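Local coordinates for protein catechol 1,2 dioxygenase (Acinetobacter radioresistens, PDB 2XSU) that probably catalyses the iron(III)-dependent intradiol cleavage of catechol by dioxygen to cis,cis-muconate, an early step of the beta-ketoadipate pathway, at residues T136-E140 and R277-D281; T142-T146 and N290-V294; R218-P223 and Y249-A255; G234-L238 and A300-E304; T240-E245 and L262-A266. The protein carries 1 engineered substitution. All coordinates share one frame; numbering follows the deposited sequence.

Contact 1: residues T136-E140 and R277-D281; sequences TLIIE and RRELD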
# COMPACT_ATOMS: atom_id res chain seq x y z
N THR A 136 -8.05 -31.66 -23.67
CA THR A 136 -9.33 -31.71 -22.97
C THR A 136 -9.14 -32.38 -21.60
O THR A 136 -8.36 -33.33 -21.45
CB THR A 136 -10.34 -32.53 -23.79
OG1 THR A 136 -10.62 -31.83 -25.00
CG2 THR A 136 -11.62 -32.71 -23.04
N LEU A 137 -9.80 -31.83 -20.57
CA LEU A 137 -9.78 -32.38 -19.22
C LEU A 137 -11.21 -32.55 -18.72
O LEU A 137 -12.00 -31.61 -18.82
CB LEU A 137 -9.05 -31.42 -18.26
CG LEU A 137 -9.15 -31.73 -16.76
CD1 LEU A 137 -8.49 -33.06 -16.40
CD2 LEU A 137 -8.49 -30.58 -15.98
N ILE A 138 -11.52 -33.74 -18.20
CA ILE A 138 -12.74 -33.95 -17.42
C ILE A 138 -12.36 -34.05 -15.95
O ILE A 138 -11.44 -34.84 -15.57
CB ILE A 138 -13.47 -35.24 -17.84
CG1 ILE A 138 -14.06 -35.03 -19.24
CG2 ILE A 138 -14.52 -35.63 -16.78
CD1 ILE A 138 -14.68 -36.27 -19.91
N ILE A 139 -13.03 -33.24 -15.13
CA ILE A 139 -12.89 -33.32 -13.68
C ILE A 139 -14.19 -33.82 -13.13
O ILE A 139 -15.26 -33.32 -13.50
CB ILE A 139 -12.67 -31.92 -13.03
CG1 ILE A 139 -11.54 -31.18 -13.74
CG2 ILE A 139 -12.43 -32.05 -11.55
CD1 ILE A 139 -11.44 -29.70 -13.33
N GLU A 140 -14.13 -34.80 -12.24
CA GLU A 140 -15.35 -35.21 -11.55
C GLU A 140 -15.13 -35.65 -10.12
O GLU A 140 -14.00 -35.98 -9.73
CB GLU A 140 -16.17 -36.23 -12.32
CG GLU A 140 -15.61 -37.59 -12.45
CD GLU A 140 -16.36 -38.41 -13.54
OE1 GLU A 140 -15.75 -39.30 -14.12
OE2 GLU A 140 -17.54 -38.15 -13.81
N ARG A 277 -18.44 -42.74 -25.11
CA ARG A 277 -19.36 -42.56 -23.99
C ARG A 277 -19.40 -41.09 -23.53
O ARG A 277 -20.46 -40.57 -23.15
CB ARG A 277 -18.93 -43.46 -22.84
CG ARG A 277 -20.07 -44.15 -22.10
CD ARG A 277 -19.59 -44.83 -20.81
NE ARG A 277 -18.31 -45.53 -20.95
CZ ARG A 277 -18.13 -46.73 -21.52
NH1 ARG A 277 -19.16 -47.41 -22.02
NH2 ARG A 277 -16.91 -47.25 -21.59
N ARG A 278 -18.25 -40.42 -23.57
CA ARG A 278 -18.13 -39.03 -23.14
C ARG A 278 -18.51 -38.03 -24.23
O ARG A 278 -18.49 -36.82 -24.00
CB ARG A 278 -16.69 -38.75 -22.69
CG ARG A 278 -16.24 -39.55 -21.49
CD ARG A 278 -16.92 -39.06 -20.24
NE ARG A 278 -16.27 -39.58 -19.04
CZ ARG A 278 -16.63 -39.27 -17.80
NH1 ARG A 278 -17.63 -38.43 -17.57
NH2 ARG A 278 -15.99 -39.82 -16.78
N GLU A 279 -18.84 -38.55 -25.42
CA GLU A 279 -19.15 -37.76 -26.61
C GLU A 279 -17.99 -36.88 -27.04
O GLU A 279 -18.16 -35.71 -27.41
CB GLU A 279 -20.45 -36.95 -26.44
CG GLU A 279 -21.68 -37.80 -26.15
CD GLU A 279 -22.97 -36.98 -26.13
OE1 GLU A 279 -23.51 -36.68 -27.23
OE2 GLU A 279 -23.44 -36.65 -25.02
N LEU A 280 -16.79 -37.46 -26.99
CA LEU A 280 -15.57 -36.79 -27.43
C LEU A 280 -15.01 -37.54 -28.64
O LEU A 280 -15.54 -38.59 -29.01
CB LEU A 280 -14.57 -36.73 -26.27
CG LEU A 280 -15.05 -35.98 -25.01
CD1 LEU A 280 -14.15 -36.25 -23.82
CD2 LEU A 280 -15.19 -34.47 -25.25
N ASP A 281 -13.95 -36.99 -29.25
CA ASP A 281 -13.37 -37.56 -30.47
C ASP A 281 -11.87 -37.92 -30.34
O ASP A 281 -11.33 -38.66 -31.17
CB ASP A 281 -13.58 -36.62 -31.67
CG ASP A 281 -12.96 -35.24 -31.44
OD1 ASP A 281 -13.52 -34.46 -30.64
OD2 ASP A 281 -11.92 -34.93 -32.08
O HOH W 1 -19.05 -39.74 -15.24
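Arg278 and Glu140 approach each other from opposite directions and meet in a one-pronged salt bridge: Arg278 NH2 lies 2.7 Å from Glu140 OE1. The oxygen sits near the guanidinium plane, at its edge. The carboxylate is turned, however, with the two planes 46° apart, so NH2 reaches OE1 on its syn side but well out of the carboxylate plane. The second pair of atoms is spanned by water 1, which donates to Glu140 OE2 at 2.6 Å and weakly accepts from Arg278 NH1. Ile138 packs against the arginine, over one face of its guanidinium. Its chain is extended at chi2 (173°), sending CD1 out against the aliphatic part of Arg278, 3.6 Å from CD. The arginine folds over it through a bend at chi2 (-72°). The same Ile138 CD1 also touches Leu280 CD1 at 3.9 Å, and Thr136 CG2 adds a looser methyl contact at 4.4 Å from that Leu280 CD1. Leu280 is brought back toward the strand by the Schellman motif that ends helix 272-277, with Glu279 at positive phi. His286 also bonds Glu140 OE1, giving that oxygen a second partner. The contact thus lays the turn after helix 272-277 against the side of strand 136-145 that carries Thr136, Ile138 and Glu140; this strand lies between strands 190-196 and 284-293 in the sheet.

Contact 2: residues T142-T146 and N290-V294; sequences TVTDT and NVELV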
# COMPACT_ATOMS: atom_id res chain seq x y z
N THR A 142 -17.45 -36.54 -6.08
CA THR A 142 -18.62 -36.61 -5.23
C THR A 142 -18.37 -35.72 -4.02
O THR A 142 -17.25 -35.72 -3.46
CB THR A 142 -18.85 -38.07 -4.79
OG1 THR A 142 -18.95 -38.91 -5.95
CG2 THR A 142 -20.13 -38.21 -3.93
N VAL A 143 -19.40 -34.99 -3.58
CA VAL A 143 -19.31 -34.17 -2.38
C VAL A 143 -20.06 -34.92 -1.27
O VAL A 143 -21.23 -35.27 -1.43
CB VAL A 143 -19.88 -32.76 -2.58
CG1 VAL A 143 -19.78 -31.91 -1.28
CG2 VAL A 143 -19.15 -32.05 -3.76
N THR A 144 -19.36 -35.17 -0.17
CA THR A 144 -19.92 -35.95 0.95
C THR A 144 -19.67 -35.27 2.28
O THR A 144 -18.87 -34.31 2.38
CB THR A 144 -19.30 -37.37 1.02
OG1 THR A 144 -17.89 -37.29 1.27
CG2 THR A 144 -19.56 -38.16 -0.25
N ASP A 145 -20.33 -35.77 3.32
CA ASP A 145 -19.96 -35.41 4.69
C ASP A 145 -18.77 -36.29 5.13
O ASP A 145 -18.29 -37.13 4.35
CB ASP A 145 -21.17 -35.52 5.64
CG ASP A 145 -21.67 -36.94 5.81
OD1 ASP A 145 -20.98 -37.92 5.45
OD2 ASP A 145 -22.80 -37.07 6.35
N THR A 146 -18.30 -36.13 6.36
CA THR A 146 -17.13 -36.90 6.83
C THR A 146 -17.35 -38.42 6.97
O THR A 146 -16.37 -39.17 7.07
CB THR A 146 -16.54 -36.36 8.14
OG1 THR A 146 -17.59 -36.27 9.11
CG2 THR A 146 -15.91 -34.98 7.92
N ASN A 290 -12.74 -35.68 -5.20
CA ASN A 290 -13.84 -35.75 -4.23
C ASN A 290 -13.64 -34.72 -3.14
O ASN A 290 -12.49 -34.32 -2.82
CB ASN A 290 -13.96 -37.17 -3.65
CG ASN A 290 -14.15 -38.20 -4.71
OD1 ASN A 290 -14.97 -38.02 -5.63
ND2 ASN A 290 -13.38 -39.29 -4.63
N VAL A 291 -14.76 -34.25 -2.60
CA VAL A 291 -14.72 -33.24 -1.56
C VAL A 291 -15.51 -33.72 -0.36
O VAL A 291 -16.65 -34.16 -0.49
CB VAL A 291 -15.31 -31.91 -2.05
CG1 VAL A 291 -15.35 -30.90 -0.91
CG2 VAL A 291 -14.46 -31.33 -3.19
N GLU A 292 -14.89 -33.62 0.81
CA GLU A 292 -15.55 -33.93 2.07
C GLU A 292 -15.73 -32.65 2.88
O GLU A 292 -14.75 -31.94 3.19
CB GLU A 292 -14.71 -34.95 2.84
CG GLU A 292 -15.17 -35.30 4.23
CD GLU A 292 -14.24 -36.33 4.88
OE1 GLU A 292 -14.25 -37.50 4.46
OE2 GLU A 292 -13.46 -35.94 5.79
N LEU A 293 -16.97 -32.35 3.22
CA LEU A 293 -17.32 -31.17 4.00
C LEU A 293 -17.60 -31.52 5.47
O LEU A 293 -18.11 -32.62 5.77
CB LEU A 293 -18.56 -30.46 3.41
CG LEU A 293 -18.45 -29.94 1.98
CD1 LEU A 293 -19.79 -29.34 1.55
CD2 LEU A 293 -17.34 -28.89 1.90
N VAL A 294 -17.25 -30.60 6.35
CA VAL A 294 -17.44 -30.76 7.80
C VAL A 294 -18.77 -30.09 8.18
O VAL A 294 -19.09 -29.01 7.70
CB VAL A 294 -16.25 -30.14 8.58
CG1 VAL A 294 -16.46 -30.23 10.10
CG2 VAL A 294 -14.93 -30.83 8.19
O HOH W 2 -16.43 -39.82 -6.93
O HOH W 3 -19.47 -33.82 7.84
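The Asn290 amide and the Glu292 carboxylate, the flat groups here, meet segment 142-146 differently. Asn290 presents an oxygen end: OD1 accepts from Thr142 N at 2.9 Å, with the donor tilted slightly from the amide plane, and from water 2, which reaches on to Thr142 OG1. Glu292 offers a face, with Thr146 CA standing over the carboxylate 3.5 Å from CD and Thr146 CG2 on the same side, 3.4 Å from OE2; Gly102 N bonds that oxygen. Between these ends the segments form a parallel beta pair in the mixed beta-sandwich of intradiol dioxygenases. Val291 N gives to Thr142 O, Thr144 N to Val291 O, and Leu293 N to Thr144 O; Thr142 and Thr144 straddle Val291, as in a regular parallel ladder. Val143, Val291 and Leu293 share one face with Asp145, whose OD1 is bonded to Asn149 N. Set opposite the backbone N (chi1 180°), Val143 CG1 touches Leu293 CD1 at 3.8 Å, and Leu238 of strand 238-244 packs on Val291 and Leu293. Thr144 and Glu292 occupy the reverse face. Beyond Leu293 N, water 3 bridges the backbones, accepting from Thr146 N and donating to Leu293 O at 2.8 Å.

Contact 3: residues R218-P223 and Y249-A255; sequences RHGNRP and YLWDDFA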
# COMPACT_ATOMS: atom_id res chain seq x y z
N ARG A 218 14.00 -14.54 -6.26
CA ARG A 218 12.92 -15.53 -6.30
C ARG A 218 12.15 -15.55 -7.63
O ARG A 218 11.95 -14.53 -8.28
CB ARG A 218 11.92 -15.26 -5.15
CG ARG A 218 12.43 -15.62 -3.77
CD ARG A 218 11.35 -15.36 -2.67
NE ARG A 218 10.15 -16.11 -3.02
CZ ARG A 218 8.92 -15.84 -2.58
NH1 ARG A 218 8.70 -14.85 -1.72
NH2 ARG A 218 7.91 -16.55 -3.05
N HIS A 219 11.71 -16.75 -8.02
CA HIS A 219 10.79 -16.89 -9.13
C HIS A 219 9.33 -16.55 -8.69
O HIS A 219 9.00 -16.58 -7.49
CB HIS A 219 10.90 -18.30 -9.75
CG HIS A 219 10.20 -19.38 -8.97
ND1 HIS A 219 8.83 -19.55 -9.00
CD2 HIS A 219 10.69 -20.36 -8.16
CE1 HIS A 219 8.50 -20.56 -8.21
NE2 HIS A 219 9.60 -21.07 -7.70
N GLY A 220 8.48 -16.27 -9.66
CA GLY A 220 7.08 -15.92 -9.41
C GLY A 220 6.07 -16.89 -9.99
O GLY A 220 4.98 -16.49 -10.38
N ASN A 221 6.44 -18.17 -10.01
CA ASN A 221 5.61 -19.18 -10.68
C ASN A 221 4.72 -20.00 -9.75
O ASN A 221 5.14 -20.36 -8.65
CB ASN A 221 6.52 -20.16 -11.45
CG ASN A 221 7.37 -19.47 -12.52
OD1 ASN A 221 8.61 -19.49 -12.45
ND2 ASN A 221 6.72 -18.83 -13.47
N ARG A 222 3.53 -20.37 -10.24
CA ARG A 222 2.66 -21.35 -9.57
C ARG A 222 2.54 -22.60 -10.46
O ARG A 222 2.49 -22.46 -11.69
CB ARG A 222 1.26 -20.79 -9.33
CG ARG A 222 1.25 -19.49 -8.55
CD ARG A 222 -0.05 -19.31 -7.84
NE ARG A 222 -0.22 -20.28 -6.78
CZ ARG A 222 -1.38 -20.52 -6.17
NH1 ARG A 222 -2.49 -19.87 -6.53
NH2 ARG A 222 -1.42 -21.42 -5.21
N PRO A 223 2.49 -23.80 -9.85
CA PRO A 223 2.15 -25.01 -10.64
C PRO A 223 0.70 -24.94 -11.10
O PRO A 223 -0.12 -24.19 -10.53
CB PRO A 223 2.31 -26.16 -9.63
CG PRO A 223 1.91 -25.49 -8.30
CD PRO A 223 2.49 -24.08 -8.40
N TYR A 249 6.74 -27.02 -10.82
CA TYR A 249 6.65 -26.17 -9.62
C TYR A 249 5.72 -26.71 -8.54
O TYR A 249 5.30 -25.97 -7.63
CB TYR A 249 6.23 -24.75 -9.99
CG TYR A 249 7.28 -24.05 -10.79
CD1 TYR A 249 8.43 -23.55 -10.17
CD2 TYR A 249 7.15 -23.93 -12.16
CE1 TYR A 249 9.45 -22.93 -10.92
CE2 TYR A 249 8.16 -23.30 -12.93
CZ TYR A 249 9.29 -22.82 -12.30
OH TYR A 249 10.27 -22.19 -13.06
N LEU A 250 5.37 -28.00 -8.63
CA LEU A 250 4.43 -28.58 -7.68
C LEU A 250 4.77 -28.30 -6.23
O LEU A 250 3.88 -27.90 -5.46
CB LEU A 250 4.29 -30.10 -7.90
CG LEU A 250 3.30 -30.86 -7.01
CD1 LEU A 250 1.88 -30.41 -7.26
CD2 LEU A 250 3.39 -32.35 -7.26
N TRP A 251 6.03 -28.52 -5.85
CA TRP A 251 6.47 -28.33 -4.46
C TRP A 251 7.41 -27.11 -4.33
O TRP A 251 8.20 -27.00 -3.37
CB TRP A 251 7.08 -29.64 -3.94
CG TRP A 251 6.01 -30.69 -3.77
CD1 TRP A 251 5.82 -31.80 -4.56
CD2 TRP A 251 5.02 -30.74 -2.75
NE1 TRP A 251 4.75 -32.53 -4.08
CE2 TRP A 251 4.23 -31.90 -2.97
CE3 TRP A 251 4.70 -29.91 -1.67
CZ2 TRP A 251 3.16 -32.25 -2.15
CZ3 TRP A 251 3.63 -30.27 -0.83
CH2 TRP A 251 2.87 -31.43 -1.09
N ASP A 252 7.28 -26.18 -5.29
CA ASP A 252 8.07 -24.94 -5.36
C ASP A 252 7.12 -23.80 -5.82
O ASP A 252 7.50 -22.97 -6.64
CB ASP A 252 9.23 -25.12 -6.35
CG ASP A 252 10.28 -24.01 -6.32
OD1 ASP A 252 10.48 -23.33 -5.28
OD2 ASP A 252 10.94 -23.84 -7.37
N ASP A 253 5.90 -23.80 -5.30
CA ASP A 253 4.90 -22.75 -5.59
C ASP A 253 5.31 -21.44 -4.93
O ASP A 253 5.57 -21.46 -3.72
CB ASP A 253 3.56 -23.24 -4.99
CG ASP A 253 2.38 -22.29 -5.22
OD1 ASP A 253 2.46 -21.28 -5.96
OD2 ASP A 253 1.30 -22.58 -4.65
N PHE A 254 5.38 -20.35 -5.69
CA PHE A 254 5.81 -19.04 -5.11
C PHE A 254 4.79 -18.51 -4.09
O PHE A 254 5.12 -17.59 -3.33
CB PHE A 254 6.11 -18.00 -6.22
CG PHE A 254 4.99 -17.03 -6.47
CD1 PHE A 254 5.11 -15.70 -6.08
CD2 PHE A 254 3.80 -17.44 -7.08
CE1 PHE A 254 4.04 -14.81 -6.31
CE2 PHE A 254 2.73 -16.55 -7.30
CZ PHE A 254 2.87 -15.24 -6.91
N ALA A 255 3.58 -19.08 -4.08
CA ALA A 255 2.54 -18.71 -3.08
C ALA A 255 2.27 -19.81 -2.04
O ALA A 255 1.39 -19.68 -1.20
CB ALA A 255 1.27 -18.23 -3.79
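Arg222 and Asp253 form the tight, buried end of the contact. The guanidinium meets the carboxylate side-on, planes only 12° apart: NE lies 3.0 Å from Asp253 OD1, and NH2 lies 3.0 Å from Asp253 OD2, on its syn lone pair. Ala255 N comes down on OD1 from above the carboxylate plane, closing an Asx turn, and Ala257 N bonds OD2. Pro223 CD packs 4.1 Å from Tyr249 CB and against Asp253. Phe254 has Gly220 O over one ring face and Ala255 CB over the opposite one, while Arg222 CG fits at the edge, 3.5 Å from Phe254 CE2. Phe254 N hydrogen-bonds Asn221 O. This is the active-site side of the intradiol dioxygenase fold: the Arg222 side chain lies about 4 Å from the iron(III) ion, beside its ligands Tyr201 and His225, and the two-nitrogen grip by Asp253 would hold the Arg222 guanidinium in place. The partly exposed, solvent-ward side is aromatic. Asn221 CB sits 3.7 Å from the Tyr249 ring centroid. Tyr249 CE1 stands over the centre of one His219 face, the side chains passing in opposite directions, planes 47° apart. Looser is the weak bond from Arg218 NH2 to Phe254 O; Arg218 NH1 bonds Gly79 O.

Contact 4: residues G234-L238 and A300-E304; sequences GYRKL and APSSE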
# COMPACT_ATOMS: atom_id res chain seq x y z
N GLY A 234 -25.85 -26.12 6.14
CA GLY A 234 -25.46 -26.98 7.25
C GLY A 234 -24.00 -27.39 7.33
O GLY A 234 -23.59 -28.09 8.26
N TYR A 235 -23.22 -26.99 6.32
CA TYR A 235 -21.78 -27.33 6.25
C TYR A 235 -20.87 -26.10 6.21
O TYR A 235 -21.27 -25.01 5.76
CB TYR A 235 -21.51 -28.25 5.04
CG TYR A 235 -22.21 -29.58 5.18
CD1 TYR A 235 -21.58 -30.67 5.79
CD2 TYR A 235 -23.53 -29.75 4.71
CE1 TYR A 235 -22.24 -31.90 5.94
CE2 TYR A 235 -24.19 -30.96 4.86
CZ TYR A 235 -23.54 -32.03 5.47
OH TYR A 235 -24.19 -33.24 5.62
N ARG A 236 -19.63 -26.30 6.68
CA ARG A 236 -18.62 -25.26 6.66
C ARG A 236 -18.15 -25.01 5.22
O ARG A 236 -17.77 -25.96 4.55
CB ARG A 236 -17.42 -25.68 7.51
CG ARG A 236 -17.77 -26.09 8.95
CD ARG A 236 -16.48 -26.32 9.75
NE ARG A 236 -15.84 -25.08 10.20
CZ ARG A 236 -14.52 -24.89 10.25
NH1 ARG A 236 -13.69 -25.83 9.79
NH2 ARG A 236 -14.02 -23.76 10.71
N LYS A 237 -18.15 -23.75 4.79
CA LYS A 237 -17.65 -23.40 3.44
C LYS A 237 -16.16 -23.71 3.33
O LYS A 237 -15.38 -23.48 4.27
CB LYS A 237 -17.88 -21.93 3.14
CG LYS A 237 -17.56 -21.55 1.69
CD LYS A 237 -18.04 -20.15 1.37
CE LYS A 237 -17.88 -19.82 -0.12
NZ LYS A 237 -18.67 -18.59 -0.48
N LEU A 238 -15.79 -24.22 2.16
CA LEU A 238 -14.42 -24.65 1.91
C LEU A 238 -13.81 -23.85 0.78
O LEU A 238 -14.41 -23.72 -0.28
CB LEU A 238 -14.38 -26.13 1.56
CG LEU A 238 -13.03 -26.73 1.09
CD1 LEU A 238 -11.99 -26.68 2.21
CD2 LEU A 238 -13.19 -28.16 0.61
N ALA A 300 -17.87 -24.26 16.13
CA ALA A 300 -16.93 -24.09 15.02
C ALA A 300 -16.60 -22.62 14.72
O ALA A 300 -17.51 -21.80 14.60
CB ALA A 300 -17.47 -24.79 13.76
N PRO A 301 -15.29 -22.28 14.60
CA PRO A 301 -14.95 -20.98 14.02
C PRO A 301 -15.51 -20.87 12.60
O PRO A 301 -15.71 -21.89 11.92
CB PRO A 301 -13.42 -20.98 13.96
CG PRO A 301 -12.99 -22.04 14.94
CD PRO A 301 -14.08 -23.05 14.97
N SER A 302 -15.78 -19.65 12.15
CA SER A 302 -16.25 -19.46 10.77
C SER A 302 -15.17 -19.91 9.78
O SER A 302 -13.97 -19.72 10.04
CB SER A 302 -16.64 -17.99 10.52
OG SER A 302 -17.25 -17.85 9.25
N SER A 303 -15.59 -20.54 8.68
CA SER A 303 -14.66 -20.88 7.59
C SER A 303 -14.88 -20.01 6.36
O SER A 303 -14.30 -20.26 5.29
CB SER A 303 -14.74 -22.37 7.24
OG SER A 303 -16.01 -22.68 6.69
N GLU A 304 -15.72 -18.98 6.53
CA GLU A 304 -16.04 -18.01 5.48
C GLU A 304 -15.25 -16.72 5.67
O GLU A 304 -15.08 -16.24 6.79
CB GLU A 304 -17.52 -17.71 5.50
CG GLU A 304 -18.39 -18.90 5.10
CD GLU A 304 -19.88 -18.66 5.26
OE1 GLU A 304 -20.28 -17.58 5.76
OE2 GLU A 304 -20.65 -19.56 4.90
O HOH W 4 -17.84 -22.92 10.63
O HOH W 5 -19.81 -21.97 6.33
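Arg236 and Ser303 provide the two direct hydrogen bonds of this contact. Arg236 NH2 gives a straight bond (168°) to Pro301 O at 2.8 Å. The oxygen lies in the guanidinium plane, whereas the nitrogen stands well above the carbonyl plane and off its lone pairs. In the other direction, Ser303 OG donates to Lys237 O at 2.6 Å, and this bond does lie in the carbonyl plane, on a lone pair. Setting OG between the backbone N and the carbonyl carbon (chi1 65°) turns the hydroxyl toward Lys237. Ser303 CB lies over one face of the Arg236 guanidinium, and Ala300 CB approaches 3.9 Å from Arg236 NE. Lys237 and Glu304 cross at about a right angle, meeting through aliphatic carbons with CB of the lysine 3.6 Å from CG of the glutamate; their charged ends stay apart, NZ 5.8 Å from OE2. Two waters form the next layer. Water 4 accepts from Arg236 NE and donates to Pro301 O at 2.7 Å, so this carbonyl accepts two hydrogen bonds; water 5 accepts from Lys237 N and donates to Glu304 OE2. Asp94, near the end of helix 82-96, forms a salt bridge with Arg236 NH2, while Ile99 packs on Arg236, Ala300 and Pro301. Lys237 runs on to a cation-pi contact with Phe229. The arrangement is that of an irregular C-terminal tail laid along a beta-hairpin connection, here the one joining antiparallel strands 221-231 and 238-244 at the border between the sandwich and the helical part.

Contact 5: residues T240-E245 and L262-A266; sequences TQFNIE and LVATA
Leu262 lies against Thr240 and Gln241 along its whole length. Its CB starts 3.5 Å from Gln241 O, and CG stays beside that carbonyl. At the tip both methyls turn to the threonine hydroxyl: CD1 is 3.4 Å and CD2 3.3 Å from Thr240 OG1. Leu262 thus packs against Gln241 O, a buried oxygen with no hydrogen-bond partner in the model, while Thr240 OG1 is bonded to Pro104 O. Past Leu262 the chains run as a parallel beta pair. Asn243 N gives to Leu262 O, Ala264 N to Asn243 O, and Glu245 N to Ala264 O, the last at 2.8 Å and nearly straight (170°). On one face Phe242 CD1 meets Ala264 CB at 4.0 Å, and Ile244 CG2 approaches Ala266 CB. Asn243 and Val263 lie on the other face; beside it the bent Glu245 chain (chi2 59°) leaves OE1 3.4 Å from Val263 CG1. Strand 238-244 here lies between 263-269 and antiparallel 221-231, which carries the iron ligands His225 and His227, with Gln241 packed on His225. Ile287 of strand 284-293, next to 263-269 in the sheet, touches Phe242, Ile244 and Ala264, and the Phe242 ring also meets that of Phe289.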
# COMPACT_ATOMS: atom_id res chain seq x y z
N THR A 240 -10.48 -24.20 -1.48
CA THR A 240 -9.41 -25.18 -1.74
C THR A 240 -8.96 -25.16 -3.20
O THR A 240 -9.34 -24.26 -3.95
CB THR A 240 -9.82 -26.60 -1.24
OG1 THR A 240 -8.66 -27.45 -1.18
CG2 THR A 240 -10.88 -27.19 -2.14
N GLN A 241 -8.06 -26.09 -3.56
CA GLN A 241 -7.67 -26.32 -4.95
C GLN A 241 -7.21 -27.76 -5.10
O GLN A 241 -7.02 -28.45 -4.12
CB GLN A 241 -6.54 -25.40 -5.37
CG GLN A 241 -5.20 -25.74 -4.81
CD GLN A 241 -4.13 -24.73 -5.21
OE1 GLN A 241 -4.44 -23.65 -5.75
NE2 GLN A 241 -2.88 -25.08 -4.93
N PHE A 242 -7.01 -28.18 -6.35
CA PHE A 242 -6.08 -29.28 -6.56
C PHE A 242 -4.94 -28.83 -7.44
O PHE A 242 -5.10 -27.90 -8.26
CB PHE A 242 -6.73 -30.60 -7.09
CG PHE A 242 -7.31 -30.51 -8.48
CD1 PHE A 242 -6.49 -30.53 -9.62
CD2 PHE A 242 -8.70 -30.47 -8.68
CE1 PHE A 242 -7.02 -30.44 -10.92
CE2 PHE A 242 -9.25 -30.41 -9.98
CZ PHE A 242 -8.42 -30.38 -11.10
N ASN A 243 -3.77 -29.44 -7.21
CA ASN A 243 -2.62 -29.31 -8.09
C ASN A 243 -2.48 -30.61 -8.84
O ASN A 243 -3.16 -31.60 -8.52
CB ASN A 243 -1.35 -29.10 -7.28
CG ASN A 243 -1.28 -27.75 -6.68
OD1 ASN A 243 -1.06 -26.76 -7.39
ND2 ASN A 243 -1.50 -27.67 -5.38
N ILE A 244 -1.68 -30.57 -9.90
CA ILE A 244 -1.55 -31.74 -10.79
C ILE A 244 -0.16 -32.29 -10.69
O ILE A 244 0.84 -31.56 -10.87
CB ILE A 244 -1.91 -31.34 -12.24
CG1 ILE A 244 -3.36 -30.84 -12.30
CG2 ILE A 244 -1.70 -32.55 -13.19
CD1 ILE A 244 -3.80 -30.32 -13.62
N GLU A 245 -0.07 -33.59 -10.38
CA GLU A 245 1.19 -34.30 -10.24
C GLU A 245 1.96 -34.18 -11.56
O GLU A 245 1.36 -34.22 -12.64
CB GLU A 245 0.93 -35.77 -9.91
CG GLU A 245 2.15 -36.56 -9.49
CD GLU A 245 2.84 -35.99 -8.26
OE1 GLU A 245 2.28 -36.05 -7.16
OE2 GLU A 245 4.00 -35.52 -8.41
N LEU A 262 -4.15 -32.53 -1.60
CA LEU A 262 -4.64 -31.67 -2.68
C LEU A 262 -3.83 -31.85 -3.95
O LEU A 262 -3.84 -30.96 -4.82
CB LEU A 262 -4.62 -30.19 -2.27
CG LEU A 262 -5.45 -29.84 -1.03
CD1 LEU A 262 -5.38 -28.31 -0.82
CD2 LEU A 262 -6.90 -30.30 -1.18
N VAL A 263 -3.11 -32.97 -4.08
CA VAL A 263 -2.42 -33.26 -5.35
C VAL A 263 -3.18 -34.37 -6.07
O VAL A 263 -3.42 -35.45 -5.52
CB VAL A 263 -0.95 -33.68 -5.11
CG1 VAL A 263 -0.24 -33.90 -6.45
CG2 VAL A 263 -0.22 -32.57 -4.27
N ALA A 264 -3.58 -34.08 -7.30
CA ALA A 264 -4.30 -35.02 -8.14
C ALA A 264 -3.44 -35.49 -9.31
O ALA A 264 -2.60 -34.75 -9.83
CB ALA A 264 -5.58 -34.35 -8.67
N THR A 265 -3.66 -36.73 -9.72
CA THR A 265 -3.01 -37.30 -10.90
C THR A 265 -3.96 -37.25 -12.09
O THR A 265 -5.12 -37.71 -12.00
CB THR A 265 -2.58 -38.76 -10.59
OG1 THR A 265 -1.62 -38.75 -9.52
CG2 THR A 265 -1.93 -39.39 -11.81
N ALA A 266 -3.49 -36.69 -13.19
CA ALA A 266 -4.28 -36.62 -14.43
C ALA A 266 -4.07 -37.94 -15.16
O ALA A 266 -2.95 -38.24 -15.58
CB ALA A 266 -3.81 -35.47 -15.28

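Contacts 3 and 5 are buried and contacts 1 and 4 lie at the surface, with contact 2 partly buried. Contacts 2 and 5 are parallel strand pairs held mainly by backbone ladders; contacts 1, 3 and 4 each bring in a loop, with arginine side chains prominent, bonded to carboxylates in 1 and 3 and to a backbone carbonyl in 4. Strand 136-145 serves both contact 1 and contact 2, whose centres are 23 Å apart. Contact 5 links to contact 1 through Phe242 packing on Ile139, and to contact 3, near the iron, through Pro223 and Leu250 against Asn243. Contact 4 adjoins contact 2, where Arg236 N and Val294 O probably hydrogen bond.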